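Local coordinates for protein Serpin48 (Tenebrio molitor, PDB 3OZQ) that inhibits the serine protease SPE with high specificity and so probably restrains the innate immune response of the beetle, at residues Thr43-Gly51 with Phe109-Ala119; Leu160-Tyr170 with Asp307-Phe318. All blocks are in the same frame, centred on the assembly; numbering follows the deposited sequence.

Contact 1 (Thr43-Gly51 with Phe109-Ala119); sequences TLLALAQSG and FQKIAVEVYGA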
loop_
_atom_site.group_PDB
_atom_site.type_symbol
_atom_site.label_atom_id
_atom_site.label_comp_id
_atom_site.label_asym_id
_atom_site.label_seq_id
_atom_site.Cartn_x
_atom_site.Cartn_y
_atom_site.Cartn_z
ATOM N N THR A 43 -4.675 1.689 8.590
ATOM C CA THR A 43 -6.080 1.706 8.982
ATOM C C THR A 43 -6.540 0.401 9.670
ATOM O O THR A 43 -7.434 0.398 10.526
ATOM C CB THR A 43 -6.970 1.953 7.776
ATOM O OG1 THR A 43 -6.806 0.879 6.845
ATOM C CG2 THR A 43 -6.613 3.289 7.123
ATOM N N LEU A 44 -5.949 -0.718 9.273
ATOM C CA LEU A 44 -6.316 -1.989 9.871
ATOM C C LEU A 44 -5.768 -2.061 11.287
ATOM O O LEU A 44 -6.470 -2.425 12.237
ATOM C CB LEU A 44 -5.799 -3.145 9.012
ATOM C CG LEU A 44 -6.278 -4.526 9.442
ATOM C CD1 LEU A 44 -7.759 -4.469 9.730
ATOM C CD2 LEU A 44 -5.966 -5.583 8.350
ATOM N N LEU A 45 -4.515 -1.666 11.438
ATOM C CA LEU A 45 -3.896 -1.663 12.749
ATOM C C LEU A 45 -4.613 -0.679 13.692
ATOM O O LEU A 45 -4.681 -0.895 14.902
ATOM C CB LEU A 45 -2.430 -1.291 12.623
ATOM C CG LEU A 45 -1.634 -1.424 13.918
ATOM C CD1 LEU A 45 -1.451 -2.884 14.291
ATOM C CD2 LEU A 45 -0.287 -0.734 13.790
ATOM N N ALA A 46 -5.123 0.420 13.135
ATOM C CA ALA A 46 -5.921 1.352 13.923
ATOM C C ALA A 46 -7.224 0.682 14.414
ATOM O O ALA A 46 -7.662 0.909 15.535
ATOM C CB ALA A 46 -6.213 2.625 13.122
ATOM N N LEU A 47 -7.838 -0.146 13.572
ATOM C CA LEU A 47 -9.004 -0.910 13.981
ATOM C C LEU A 47 -8.610 -1.790 15.153
ATOM O O LEU A 47 -9.260 -1.777 16.204
ATOM C CB LEU A 47 -9.502 -1.789 12.843
ATOM C CG LEU A 47 -10.978 -2.214 12.867
ATOM C CD1 LEU A 47 -11.172 -3.525 12.134
ATOM C CD2 LEU A 47 -11.537 -2.299 14.265
ATOM N N ALA A 48 -7.539 -2.556 14.971
ATOM C CA ALA A 48 -7.004 -3.386 16.045
ATOM C C ALA A 48 -6.803 -2.577 17.327
ATOM O O ALA A 48 -7.247 -2.975 18.423
ATOM C CB ALA A 48 -5.688 -3.994 15.621
ATOM N N GLN A 49 -6.108 -1.456 17.176
ATOM C CA GLN A 49 -5.778 -0.571 18.285
ATOM C C GLN A 49 -7.031 -0.211 19.078
ATOM O O GLN A 49 -7.000 -0.107 20.304
ATOM C CB GLN A 49 -5.106 0.700 17.739
ATOM C CG GLN A 49 -4.568 1.654 18.797
ATOM C CD GLN A 49 -4.294 3.053 18.242
ATOM O OE1 GLN A 49 -3.942 3.215 17.064
ATOM N NE2 GLN A 49 -4.464 4.073 19.086
ATOM N N SER A 50 -8.150 -0.051 18.386
ATOM C CA SER A 50 -9.355 0.362 19.072
ATOM C C SER A 50 -9.901 -0.707 20.025
ATOM O O SER A 50 -10.652 -0.385 20.951
ATOM C CB SER A 50 -10.432 0.805 18.091
ATOM O OG SER A 50 -11.141 -0.288 17.578
ATOM N N GLY A 51 -9.527 -1.964 19.784
ATOM C CA GLY A 51 -9.967 -3.079 20.606
ATOM C C GLY A 51 -8.941 -3.469 21.646
ATOM O O GLY A 51 -9.126 -4.445 22.375
ATOM N N PHE A 109 -17.426 -4.279 18.388
ATOM C CA PHE A 109 -16.187 -4.216 17.621
ATOM C C PHE A 109 -16.485 -4.506 16.166
ATOM O O PHE A 109 -15.914 -3.874 15.270
ATOM C CB PHE A 109 -15.151 -5.208 18.163
ATOM C CG PHE A 109 -13.765 -5.036 17.578
ATOM C CD1 PHE A 109 -12.973 -3.948 17.925
ATOM C CD2 PHE A 109 -13.249 -5.973 16.701
ATOM C CE1 PHE A 109 -11.691 -3.794 17.387
ATOM C CE2 PHE A 109 -11.971 -5.820 16.161
ATOM C CZ PHE A 109 -11.196 -4.735 16.515
ATOM N N GLN A 110 -17.381 -5.459 15.923
ATOM C CA GLN A 110 -17.759 -5.785 14.550
ATOM C C GLN A 110 -18.429 -4.592 13.896
ATOM O O GLN A 110 -18.447 -4.462 12.678
ATOM C CB GLN A 110 -18.728 -6.958 14.519
ATOM C CG GLN A 110 -18.198 -8.235 15.118
ATOM C CD GLN A 110 -19.195 -9.355 14.988
ATOM O OE1 GLN A 110 -18.989 -10.303 14.232
ATOM N NE2 GLN A 110 -20.300 -9.240 15.712
ATOM N N LYS A 111 -19.005 -3.738 14.726
ATOM C CA LYS A 111 -19.776 -2.611 14.250
ATOM C C LYS A 111 -18.835 -1.468 13.889
ATOM O O LYS A 111 -19.012 -0.800 12.868
ATOM C CB LYS A 111 -20.772 -2.188 15.340
ATOM C CG LYS A 111 -21.426 -0.833 15.128
ATOM C CD LYS A 111 -22.503 -0.580 16.172
ATOM C CE LYS A 111 -23.218 0.750 15.937
ATOM N NZ LYS A 111 -24.413 0.898 16.824
ATOM N N ILE A 112 -17.827 -1.255 14.724
ATOM C CA ILE A 112 -16.886 -0.175 14.494
ATOM C C ILE A 112 -15.983 -0.500 13.303
ATOM O O ILE A 112 -15.576 0.393 12.557
ATOM C CB ILE A 112 -16.064 0.140 15.761
ATOM C CG1 ILE A 112 -15.368 1.496 15.625
ATOM C CG2 ILE A 112 -15.069 -0.959 16.046
ATOM C CD1 ILE A 112 -14.697 1.959 16.901
ATOM N N ALA A 113 -15.700 -1.786 13.116
ATOM C CA ALA A 113 -14.952 -2.253 11.954
ATOM C C ALA A 113 -15.616 -1.776 10.665
ATOM O O ALA A 113 -14.969 -1.193 9.785
ATOM C CB ALA A 113 -14.862 -3.774 11.967
ATOM N N VAL A 114 -16.914 -2.037 10.566
ATOM C CA VAL A 114 -17.707 -1.643 9.409
ATOM C C VAL A 114 -17.900 -0.132 9.326
ATOM O O VAL A 114 -17.563 0.495 8.325
ATOM C CB VAL A 114 -19.102 -2.298 9.451
ATOM C CG1 VAL A 114 -19.970 -1.774 8.312
ATOM C CG2 VAL A 114 -18.977 -3.810 9.393
ATOM N N GLU A 115 -18.449 0.448 10.385
ATOM C CA GLU A 115 -18.829 1.856 10.367
ATOM C C GLU A 115 -17.652 2.823 10.200
ATOM O O GLU A 115 -17.765 3.821 9.487
ATOM C CB GLU A 115 -19.678 2.201 11.602
ATOM C CG GLU A 115 -21.093 1.613 11.521
ATOM C CD GLU A 115 -21.836 1.585 12.852
ATOM O OE1 GLU A 115 -21.446 2.320 13.786
ATOM O OE2 GLU A 115 -22.819 0.813 12.957
ATOM N N VAL A 116 -16.523 2.523 10.833
ATOM C CA VAL A 116 -15.410 3.466 10.854
ATOM C C VAL A 116 -14.214 3.069 9.985
ATOM O O VAL A 116 -13.678 3.903 9.256
ATOM C CB VAL A 116 -14.894 3.702 12.284
ATOM C CG1 VAL A 116 -13.619 4.529 12.258
ATOM C CG2 VAL A 116 -15.972 4.381 13.135
ATOM N N TYR A 117 -13.795 1.807 10.068
ATOM C CA TYR A 117 -12.480 1.416 9.546
ATOM C C TYR A 117 -12.505 0.624 8.247
ATOM O O TYR A 117 -11.479 0.081 7.834
ATOM C CB TYR A 117 -11.705 0.610 10.587
ATOM C CG TYR A 117 -11.314 1.367 11.826
ATOM C CD1 TYR A 117 -10.049 1.914 11.962
ATOM C CD2 TYR A 117 -12.205 1.507 12.883
ATOM C CE1 TYR A 117 -9.687 2.591 13.114
ATOM C CE2 TYR A 117 -11.857 2.185 14.022
ATOM C CZ TYR A 117 -10.597 2.722 14.139
ATOM O OH TYR A 117 -10.259 3.397 15.297
ATOM N N GLY A 118 -13.663 0.549 7.605
ATOM C CA GLY A 118 -13.782 -0.150 6.341
ATOM C C GLY A 118 -13.231 -1.564 6.378
ATOM O O GLY A 118 -12.550 -2.011 5.450
ATOM N N ALA A 119 -13.527 -2.274 7.457
ATOM C CA ALA A 119 -13.124 -3.665 7.582
ATOM C C ALA A 119 -14.247 -4.418 8.277
ATOM O O ALA A 119 -15.304 -3.851 8.552
ATOM C CB ALA A 119 -11.845 -3.769 8.383
HETATM O O HOH W 1 -9.076 -1.345 7.378
#
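The Tyr117 ring lies against the backbone of Leu47: the CA of Leu47 stands 3.7 Å from the ring centroid and only 14° off the normal, a CH-pi contact over the face. Val116 CG1 covers the opposite face toward the rim, and Ile112 O lies at the ring edge, in its plane. The Phe109 ring is approached differently. Ala48 CA comes at its edge, near the ring plane, 4.4 Å from Phe109 CZ, while Leu47 CD2 reaches the same CZ obliquely at 3.3 Å. Leu47 is thus shared by both aromatics. Its CG, anti to the backbone N (chi1 -156°), lies against Tyr117 CB; beyond it CD2 goes to Phe109, and CD1 settles on two methyls, 3.7 Å from Ala113 CB and 3.8 Å from Ala119 CB. Ala46 CB adds a contact of 3.5 Å to Tyr117 CE1. Replacing Tyr117 with an alanine would probably open a gap over the CA of Leu47 and leave the side chain of Leu47 freer to turn.

No hydrogen bond joins the segments directly. One water instead donates to both Tyr117 O and Thr43 OG1, the latter also bonded to Ser40 O. Ser50 OG turns back on its own helix, donating to a lone pair of Leu47 O at 2.8 Å.

The helical parts 43-50 and 109-115 run roughly antiparallel, with 153° between their directions and their axes 10.4 Å apart at the closest. Arg70 and Glu74 of helix 70-83 touch Tyr117 from outside the pair, and Ile97 of strand 90-100 meets Leu44, Leu47 and Phe109, so the two helices rest together on a strand of the main serpin sheet.

Contact 2 (Leu160-Tyr170 with Asp307-Phe318); sequences LTRVVLINALY and DLVISNIVQKSF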
loop_
_atom_site.group_PDB
_atom_site.type_symbol
_atom_site.label_atom_id
_atom_site.label_comp_id
_atom_site.label_asym_id
_atom_site.label_seq_id
_atom_site.Cartn_x
_atom_site.Cartn_y
_atom_site.Cartn_z
ATOM N N LEU A 160 -1.775 -22.098 18.336
ATOM C CA LEU A 160 -1.790 -20.814 19.038
ATOM C C LEU A 160 -2.351 -19.621 18.244
ATOM O O LEU A 160 -2.305 -18.495 18.722
ATOM C CB LEU A 160 -0.394 -20.465 19.545
ATOM C CG LEU A 160 0.013 -21.048 20.898
ATOM C CD1 LEU A 160 1.320 -20.403 21.327
ATOM C CD2 LEU A 160 -1.072 -20.824 21.935
ATOM N N THR A 161 -2.873 -19.846 17.045
ATOM C CA THR A 161 -3.412 -18.728 16.279
ATOM C C THR A 161 -4.615 -18.170 17.027
ATOM O O THR A 161 -5.557 -18.909 17.325
ATOM C CB THR A 161 -3.792 -19.121 14.835
ATOM O OG1 THR A 161 -2.648 -19.665 14.177
ATOM C CG2 THR A 161 -4.267 -17.889 14.053
ATOM N N ARG A 162 -4.553 -16.875 17.353
ATOM C CA ARG A 162 -5.567 -16.196 18.170
ATOM C C ARG A 162 -6.266 -15.051 17.435
ATOM O O ARG A 162 -7.487 -14.989 17.401
ATOM C CB ARG A 162 -4.945 -15.671 19.470
ATOM C CG ARG A 162 -4.997 -16.690 20.636
ATOM C CD ARG A 162 -3.809 -16.543 21.597
ATOM N NE ARG A 162 -2.513 -16.775 20.937
ATOM C CZ ARG A 162 -1.333 -16.577 21.521
ATOM N NH1 ARG A 162 -1.278 -16.151 22.774
ATOM N NH2 ARG A 162 -0.210 -16.806 20.864
ATOM N N VAL A 163 -5.485 -14.136 16.867
ATOM C CA VAL A 163 -6.048 -13.100 15.992
ATOM C C VAL A 163 -5.231 -12.931 14.722
ATOM O O VAL A 163 -3.996 -12.793 14.769
ATOM C CB VAL A 163 -6.141 -11.726 16.684
ATOM C CG1 VAL A 163 -6.633 -10.659 15.690
ATOM C CG2 VAL A 163 -7.060 -11.799 17.898
ATOM N N VAL A 164 -5.925 -12.933 13.586
ATOM C CA VAL A 164 -5.279 -12.738 12.306
ATOM C C VAL A 164 -5.871 -11.514 11.627
ATOM O O VAL A 164 -7.089 -11.420 11.468
ATOM C CB VAL A 164 -5.456 -13.966 11.393
ATOM C CG1 VAL A 164 -4.867 -13.691 10.009
ATOM C CG2 VAL A 164 -4.805 -15.184 12.036
ATOM N N LEU A 165 -4.997 -10.578 11.256
ATOM C CA LEU A 165 -5.362 -9.420 10.425
ATOM C C LEU A 165 -5.114 -9.740 8.966
ATOM O O LEU A 165 -3.994 -10.050 8.574
ATOM C CB LEU A 165 -4.523 -8.187 10.774
ATOM C CG LEU A 165 -4.389 -7.611 12.187
ATOM C CD1 LEU A 165 -4.486 -6.096 12.175
ATOM C CD2 LEU A 165 -5.332 -8.226 13.210
ATOM N N ILE A 166 -6.165 -9.649 8.166
ATOM C CA ILE A 166 -6.065 -9.849 6.729
ATOM C C ILE A 166 -6.271 -8.507 6.037
ATOM O O ILE A 166 -7.182 -7.766 6.404
ATOM C CB ILE A 166 -7.173 -10.780 6.245
ATOM C CG1 ILE A 166 -6.866 -12.211 6.670
ATOM C CG2 ILE A 166 -7.305 -10.690 4.751
ATOM C CD1 ILE A 166 -5.404 -12.555 6.588
ATOM N N ASN A 167 -5.437 -8.209 5.045
ATOM C CA ASN A 167 -5.443 -6.892 4.369
ATOM C C ASN A 167 -5.117 -7.011 2.885
ATOM O O ASN A 167 -3.962 -6.969 2.501
ATOM C CB ASN A 167 -4.417 -5.986 5.048
ATOM C CG ASN A 167 -4.366 -4.581 4.468
ATOM O OD1 ASN A 167 -5.280 -4.129 3.780
ATOM N ND2 ASN A 167 -3.298 -3.871 4.791
ATOM N N ALA A 168 -6.143 -7.173 2.062
ATOM C CA ALA A 168 -5.971 -7.352 0.634
ATOM C C ALA A 168 -6.503 -6.118 -0.061
ATOM O O ALA A 168 -7.570 -5.620 0.293
ATOM C CB ALA A 168 -6.726 -8.544 0.159
ATOM N N LEU A 169 -5.769 -5.630 -1.052
ATOM C CA LEU A 169 -6.226 -4.464 -1.810
ATOM C C LEU A 169 -5.573 -4.303 -3.167
ATOM O O LEU A 169 -4.571 -4.939 -3.487
ATOM C CB LEU A 169 -6.081 -3.140 -1.023
ATOM C CG LEU A 169 -4.856 -2.718 -0.189
ATOM C CD1 LEU A 169 -3.608 -3.525 -0.400
ATOM C CD2 LEU A 169 -4.542 -1.198 -0.258
ATOM N N TYR A 170 -6.171 -3.420 -3.952
ATOM C CA TYR A 170 -5.655 -3.048 -5.251
ATOM C C TYR A 170 -6.409 -1.799 -5.672
ATOM O O TYR A 170 -7.507 -1.529 -5.177
ATOM C CB TYR A 170 -5.839 -4.178 -6.268
ATOM C CG TYR A 170 -7.266 -4.406 -6.710
ATOM C CD1 TYR A 170 -7.777 -3.756 -7.826
ATOM C CD2 TYR A 170 -8.101 -5.282 -6.018
ATOM C CE1 TYR A 170 -9.081 -3.966 -8.243
ATOM C CE2 TYR A 170 -9.412 -5.497 -6.425
ATOM C CZ TYR A 170 -9.895 -4.834 -7.543
ATOM O OH TYR A 170 -11.192 -5.035 -7.957
ATOM N N ASP A 307 -5.932 -13.367 26.774
ATOM C CA ASP A 307 -6.616 -14.377 25.969
ATOM C C ASP A 307 -6.201 -14.315 24.493
ATOM O O ASP A 307 -5.950 -15.336 23.851
ATOM C CB ASP A 307 -8.132 -14.173 26.059
ATOM C CG ASP A 307 -8.736 -14.744 27.355
ATOM O OD1 ASP A 307 -9.969 -14.633 27.529
ATOM O OD2 ASP A 307 -7.982 -15.306 28.185
ATOM N N LEU A 308 -6.162 -13.109 23.941
ATOM C CA LEU A 308 -5.855 -12.964 22.522
ATOM C C LEU A 308 -4.574 -12.173 22.340
ATOM O O LEU A 308 -4.226 -11.341 23.171
ATOM C CB LEU A 308 -7.017 -12.293 21.801
ATOM C CG LEU A 308 -8.333 -13.067 21.794
ATOM C CD1 LEU A 308 -9.424 -12.263 21.105
ATOM C CD2 LEU A 308 -8.174 -14.434 21.135
ATOM N N VAL A 309 -3.846 -12.486 21.278
ATOM C CA VAL A 309 -2.717 -11.680 20.842
ATOM C C VAL A 309 -2.877 -11.576 19.337
ATOM O O VAL A 309 -3.629 -12.353 18.742
ATOM C CB VAL A 309 -1.363 -12.331 21.163
ATOM C CG1 VAL A 309 -1.301 -12.760 22.642
ATOM C CG2 VAL A 309 -1.120 -13.527 20.244
ATOM N N ILE A 310 -2.197 -10.619 18.710
ATOM C CA ILE A 310 -2.206 -10.580 17.263
ATOM C C ILE A 310 -1.210 -11.616 16.775
ATOM O O ILE A 310 -0.007 -11.479 16.984
ATOM C CB ILE A 310 -1.811 -9.200 16.690
ATOM C CG1 ILE A 310 -2.813 -8.118 17.108
ATOM C CG2 ILE A 310 -1.739 -9.273 15.183
ATOM C CD1 ILE A 310 -2.511 -6.733 16.460
ATOM N N SER A 311 -1.713 -12.644 16.110
ATOM C CA SER A 311 -0.866 -13.756 15.696
ATOM C C SER A 311 -0.197 -13.502 14.344
ATOM O O SER A 311 0.969 -13.837 14.145
ATOM C CB SER A 311 -1.686 -15.043 15.641
ATOM O OG SER A 311 -2.321 -15.291 16.876
ATOM N N ASN A 312 -0.950 -12.943 13.407
ATOM C CA ASN A 312 -0.398 -12.645 12.087
ATOM C C ASN A 312 -1.007 -11.378 11.512
ATOM O O ASN A 312 -2.140 -11.038 11.836
ATOM C CB ASN A 312 -0.627 -13.810 11.121
ATOM C CG ASN A 312 -0.224 -15.144 11.715
ATOM O OD1 ASN A 312 -0.909 -15.667 12.580
ATOM N ND2 ASN A 312 0.902 -15.680 11.275
ATOM N N ILE A 313 -0.242 -10.684 10.662
ATOM C CA ILE A 313 -0.767 -9.558 9.903
ATOM C C ILE A 313 -0.276 -9.668 8.468
ATOM O O ILE A 313 0.909 -9.563 8.202
ATOM C CB ILE A 313 -0.315 -8.193 10.471
ATOM C CG1 ILE A 313 -0.558 -8.125 11.979
ATOM C CG2 ILE A 313 -1.058 -7.065 9.767
ATOM C CD1 ILE A 313 -0.015 -6.829 12.606
ATOM N N VAL A 314 -1.196 -9.891 7.549
ATOM C CA VAL A 314 -0.821 -10.246 6.200
ATOM C C VAL A 314 -1.474 -9.310 5.199
ATOM O O VAL A 314 -2.704 -9.222 5.119
ATOM C CB VAL A 314 -1.180 -11.735 5.887
ATOM C CG1 VAL A 314 -0.672 -12.120 4.496
ATOM C CG2 VAL A 314 -0.545 -12.632 6.913
ATOM N N GLN A 315 -0.642 -8.569 4.484
ATOM C CA GLN A 315 -1.126 -7.748 3.378
ATOM C C GLN A 315 -0.810 -8.389 2.046
ATOM O O GLN A 315 0.294 -8.868 1.827
ATOM C CB GLN A 315 -0.526 -6.349 3.435
ATOM C CG GLN A 315 -1.070 -5.410 2.371
ATOM C CD GLN A 315 -0.492 -4.024 2.481
ATOM O OE1 GLN A 315 -1.043 -3.172 3.180
ATOM N NE2 GLN A 315 0.622 -3.779 1.789
ATOM N N LYS A 316 -1.776 -8.381 1.147
ATOM C CA LYS A 316 -1.510 -8.782 -0.222
ATOM C C LYS A 316 -2.133 -7.784 -1.160
ATOM O O LYS A 316 -3.264 -7.353 -0.951
ATOM C CB LYS A 316 -2.072 -10.176 -0.505
ATOM C CG LYS A 316 -1.586 -10.767 -1.815
ATOM C CD LYS A 316 -1.924 -12.250 -1.863
ATOM C CE LYS A 316 -1.221 -12.931 -3.040
ATOM N NZ LYS A 316 -1.342 -14.419 -3.003
ATOM N N SER A 317 -1.377 -7.406 -2.185
ATOM C CA SER A 317 -1.825 -6.396 -3.138
ATOM C C SER A 317 -1.129 -6.604 -4.475
ATOM O O SER A 317 -0.109 -7.287 -4.553
ATOM C CB SER A 317 -1.531 -4.991 -2.596
ATOM O OG SER A 317 -0.140 -4.714 -2.621
ATOM N N PHE A 318 -1.701 -6.024 -5.525
ATOM C CA PHE A 318 -1.065 -6.003 -6.834
ATOM C C PHE A 318 -1.341 -4.687 -7.535
ATOM O O PHE A 318 -2.239 -3.924 -7.151
ATOM C CB PHE A 318 -1.559 -7.153 -7.708
ATOM C CG PHE A 318 -2.962 -6.988 -8.182
ATOM C CD1 PHE A 318 -4.024 -7.324 -7.353
ATOM C CD2 PHE A 318 -3.230 -6.513 -9.453
ATOM C CE1 PHE A 318 -5.328 -7.174 -7.786
ATOM C CE2 PHE A 318 -4.530 -6.357 -9.890
ATOM C CZ PHE A 318 -5.579 -6.691 -9.057
HETATM O O HOH W 2 -0.077 -16.655 18.113
HETATM O O HOH W 3 -0.669 -18.128 13.493
#
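Arg162 lies along the start of 307-318, and its path can be followed atom by atom. CB lies 3.7 Å from Ser311 OG, and CG passes Leu308 CD2 at 3.9 Å. CD comes to 3.3 Å from Asp307 O. A bend at chi2 and another at chi3 (-61°) fold the chain back, letting NE donate to Leu160 O at 2.8 Å. Beyond it the guanidinium is sandwiched: Val309 CG2 sits over the centre of one face, 3.3 Å from CZ, and Leu160 CD2 lies more loosely toward the rim of the other. At the tip NH1 skirts Val309 CG1, while NH2 donates to a water that also bonds Leu160 O and Ser311 OG. The backbone N of Arg162 points to the same hydroxyl, 2.8 Å from Ser311 OG and nearly straight at 165°.

Beyond this end the strands run parallel, 10° apart; Ser311 N donates to Val163 O, and the bonds then alternate from Leu165 N to Asn312 O through to Leu169 N to Lys316 O. These are the two central strands of serpin sheet A, between which the cleaved reactive loop inserts as a new strand during inhibition; their direct pairing here shows the gap closed, as in the native, uninserted state.

Leu165 and Ile313 lie side by side on the face turned to helix 38-50, as do Asn167 and Gln315, in what is probably the shutter region; Asn167 OD1 is bonded to Ser40 OG. On the other face, the near-parallel rings of Tyr170 and Phe318 are slid apart, centroids 5.1 Å from each other, and Tyr170 CB sits over the Phe318 ring.

In the fold
Following the chain from the N terminus, helix 38-50 supplies the first half of contact 1, which closes a loop when helix 107-115 and the turn after it return; 57 residues separate 43-51 from 109-119. Strand 163-174 then opens contact 2, closed only by strand 310-321, with 136 residues between 160-170 and 307-318. The loops are in series, neither nesting nor crossing. Their centres nevertheless lie about 13 Å apart and they touch through helix 38-50: Leu44 CD2 packs 3.2 Å from Ile166 O, and Leu44 CG lies 3.6 Å from Leu165 CD1. One helix therefore faces two ways, joining its helical partner to the centre of sheet A.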